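Local coordinates for tyrosine--tRNA ligase (Pyrococcus horikoshii, PDB 2CYC), which probably activates tyrosine with ATP and transfers it to the acceptor end of tRNA(Tyr), working as a homodimer, at residues Gly128-Thr133 with Pro169-Ala174. Residues are numbered along the deposited sequence; the frame is centred on the assembly and turned at random.
Sequences GDYWQT and PMMQVA. With TYR (tyrosine), chain C.
With CG swung anti to the backbone N (chi1 161°), Y130 sends its phenol across to helix 169-174, while W131, with CG anti to its carbonyl carbon (chi1 -70°), brings its six-membered ring up to M171. The Y130 hydroxyl is hydrogen-bonded to D175 OD1, just after A174 on the same helix; since D175 OD2 binds the tyrosine substrate, Y130 probably helps hold that carboxylate from the second shell. The methyl of A174 packs obliquely on the phenol, CB 3.9 Å from Y130 CE1, and also meets T133 CG2. M171 SD lies 3.6 Å from W131 CH2 in an oblique Met-aromatic contact. Within the first helix, Y130 CE2 sits over the centre of the indole, and this W131 stacks on W131 of the second subunit. Q172 leaves the far side of its helix, extended past CG, and OE1 accepts from the amino group of the bound tyrosine (N to OE1 2.9 Å); its NE2 is hydrogen-bonded to Q190 OE1. A leucine in place of Q172 would probably leave that ammonium short of one acceptor and Q190 without its amide partner. Thus the pair of helices links the dimer-interface packing to the tyrosine pocket of a class I synthetase catalytic domain.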
loop_
_atom_site.group_PDB
_atom_site.type_symbol
_atom_site.label_atom_id
_atom_site.label_comp_id
_atom_site.label_asym_id
_atom_site.label_seq_id
_atom_site.Cartn_x
_atom_site.Cartn_y
_atom_site.Cartn_z
ATOM N N GLY A 128 2.936 10.269 8.474
ATOM C CA GLY A 128 1.818 10.092 7.566
ATOM C C GLY A 128 1.951 10.795 6.221
ATOM O O GLY A 128 1.409 10.317 5.225
ATOM N N ASP A 129 2.656 11.926 6.176
ATOM C CA ASP A 129 2.808 12.654 4.917
ATOM C C ASP A 129 3.705 11.864 3.955
ATOM O O ASP A 129 3.651 12.048 2.738
ATOM C CB ASP A 129 3.341 14.075 5.171
ATOM C CG ASP A 129 4.718 14.089 5.788
ATOM O OD1 ASP A 129 5.106 13.093 6.429
ATOM O OD2 ASP A 129 5.413 15.119 5.648
ATOM N N TYR A 130 4.515 10.970 4.514
ATOM C CA TYR A 130 5.357 10.099 3.709
ATOM C C TYR A 130 4.402 9.131 2.993
ATOM O O TYR A 130 4.508 8.891 1.783
ATOM C CB TYR A 130 6.298 9.293 4.601
ATOM C CG TYR A 130 6.871 8.065 3.916
ATOM C CD1 TYR A 130 8.044 8.142 3.161
ATOM C CD2 TYR A 130 6.220 6.828 4.000
ATOM C CE1 TYR A 130 8.557 7.022 2.506
ATOM C CE2 TYR A 130 6.723 5.708 3.348
ATOM C CZ TYR A 130 7.892 5.811 2.606
ATOM O OH TYR A 130 8.398 4.693 1.981
ATOM N N TRP A 131 3.458 8.581 3.750
ATOM C CA TRP A 131 2.501 7.633 3.183
ATOM C C TRP A 131 1.546 8.271 2.186
ATOM O O TRP A 131 1.037 7.602 1.270
ATOM C CB TRP A 131 1.751 6.913 4.309
ATOM C CG TRP A 131 2.686 5.975 5.027
ATOM C CD1 TRP A 131 3.451 6.252 6.131
ATOM C CD2 TRP A 131 3.093 4.680 4.577
ATOM N NE1 TRP A 131 4.318 5.209 6.383
ATOM C CE2 TRP A 131 4.118 4.234 5.443
ATOM C CE3 TRP A 131 2.697 3.858 3.521
ATOM C CZ2 TRP A 131 4.750 2.996 5.280
ATOM C CZ3 TRP A 131 3.330 2.623 3.359
ATOM C CH2 TRP A 131 4.341 2.208 4.233
ATOM N N GLN A 132 1.312 9.569 2.336
ATOM C CA GLN A 132 0.441 10.243 1.393
ATOM C C GLN A 132 1.162 10.203 0.043
ATOM O O GLN A 132 0.540 10.086 -1.012
ATOM C CB GLN A 132 0.192 11.679 1.826
ATOM C CG GLN A 132 -0.667 12.476 0.838
ATOM C CD GLN A 132 -1.094 13.823 1.386
ATOM O OE1 GLN A 132 -0.312 14.517 2.037
ATOM N NE2 GLN A 132 -2.338 14.207 1.114
ATOM N N THR A 133 2.485 10.281 0.088
ATOM C CA THR A 133 3.283 10.233 -1.129
ATOM C C THR A 133 3.368 8.793 -1.652
ATOM O O THR A 133 3.471 8.574 -2.856
ATOM C CB THR A 133 4.670 10.882 -0.889
ATOM O OG1 THR A 133 4.535 12.299 -1.075
ATOM C CG2 THR A 133 5.735 10.341 -1.841
ATOM N N PRO A 169 7.726 -2.144 -3.041
ATOM C CA PRO A 169 8.324 -1.356 -4.130
ATOM C C PRO A 169 7.857 0.105 -4.177
ATOM O O PRO A 169 8.611 0.996 -4.563
ATOM C CB PRO A 169 7.927 -2.140 -5.385
ATOM C CG PRO A 169 7.736 -3.563 -4.860
ATOM C CD PRO A 169 6.993 -3.303 -3.574
ATOM N N MET A 170 6.608 0.350 -3.805
ATOM C CA MET A 170 6.099 1.709 -3.818
ATOM C C MET A 170 6.748 2.502 -2.681
ATOM O O MET A 170 6.924 3.718 -2.771
ATOM C CB MET A 170 4.567 1.697 -3.706
ATOM C CG MET A 170 3.895 1.049 -4.921
ATOM S SD MET A 170 4.229 1.912 -6.492
ATOM C CE MET A 170 5.721 1.040 -7.093
ATOM N N MET A 171 7.116 1.805 -1.614
ATOM C CA MET A 171 7.787 2.454 -0.494
ATOM C C MET A 171 9.210 2.839 -0.921
ATOM O O MET A 171 9.713 3.896 -0.538
ATOM C CB MET A 171 7.852 1.510 0.712
ATOM C CG MET A 171 6.532 1.316 1.444
ATOM S SD MET A 171 6.628 -0.079 2.597
ATOM C CE MET A 171 7.893 0.531 3.765
ATOM N N GLN A 172 9.853 1.984 -1.716
ATOM C CA GLN A 172 11.217 2.262 -2.167
ATOM C C GLN A 172 11.222 3.500 -3.048
ATOM O O GLN A 172 12.122 4.341 -2.942
ATOM C CB GLN A 172 11.819 1.070 -2.938
ATOM C CG GLN A 172 13.310 1.276 -3.338
ATOM C CD GLN A 172 14.069 -0.032 -3.547
ATOM O OE1 GLN A 172 13.655 -1.077 -3.050
ATOM N NE2 GLN A 172 15.203 0.027 -4.259
ATOM N N VAL A 173 10.221 3.624 -3.915
ATOM C CA VAL A 173 10.158 4.803 -4.770
ATOM C C VAL A 173 9.883 6.053 -3.924
ATOM O O VAL A 173 10.516 7.095 -4.118
ATOM C CB VAL A 173 9.076 4.633 -5.855
ATOM C CG1 VAL A 173 8.884 5.926 -6.624
ATOM C CG2 VAL A 173 9.494 3.517 -6.807
ATOM N N ALA A 174 8.952 5.937 -2.978
ATOM C CA ALA A 174 8.600 7.045 -2.086
ATOM C C ALA A 174 9.801 7.487 -1.244
ATOM O O ALA A 174 9.989 8.680 -0.986
ATOM C CB ALA A 174 7.429 6.635 -1.171
HETATM N N TYR C . 15.321 -3.221 -2.049
HETATM C CA TYR C . 16.697 -3.000 -1.510
HETATM C C TYR C . 17.440 -4.329 -1.384
HETATM O O TYR C . 16.796 -5.386 -1.560
HETATM C CB TYR C . 16.623 -2.311 -0.139
HETATM C CG TYR C . 16.034 -0.914 -0.194
HETATM C CD1 TYR C . 16.645 0.094 -0.940
HETATM C CD2 TYR C . 14.864 -0.599 0.502
HETATM C CE1 TYR C . 16.098 1.388 -0.996
HETATM C CE2 TYR C . 14.319 0.684 0.462
HETATM C CZ TYR C . 14.934 1.671 -0.290
HETATM O OH TYR C . 14.377 2.938 -0.336
HETATM O OXT TYR C . 18.655 -4.298 -1.106
#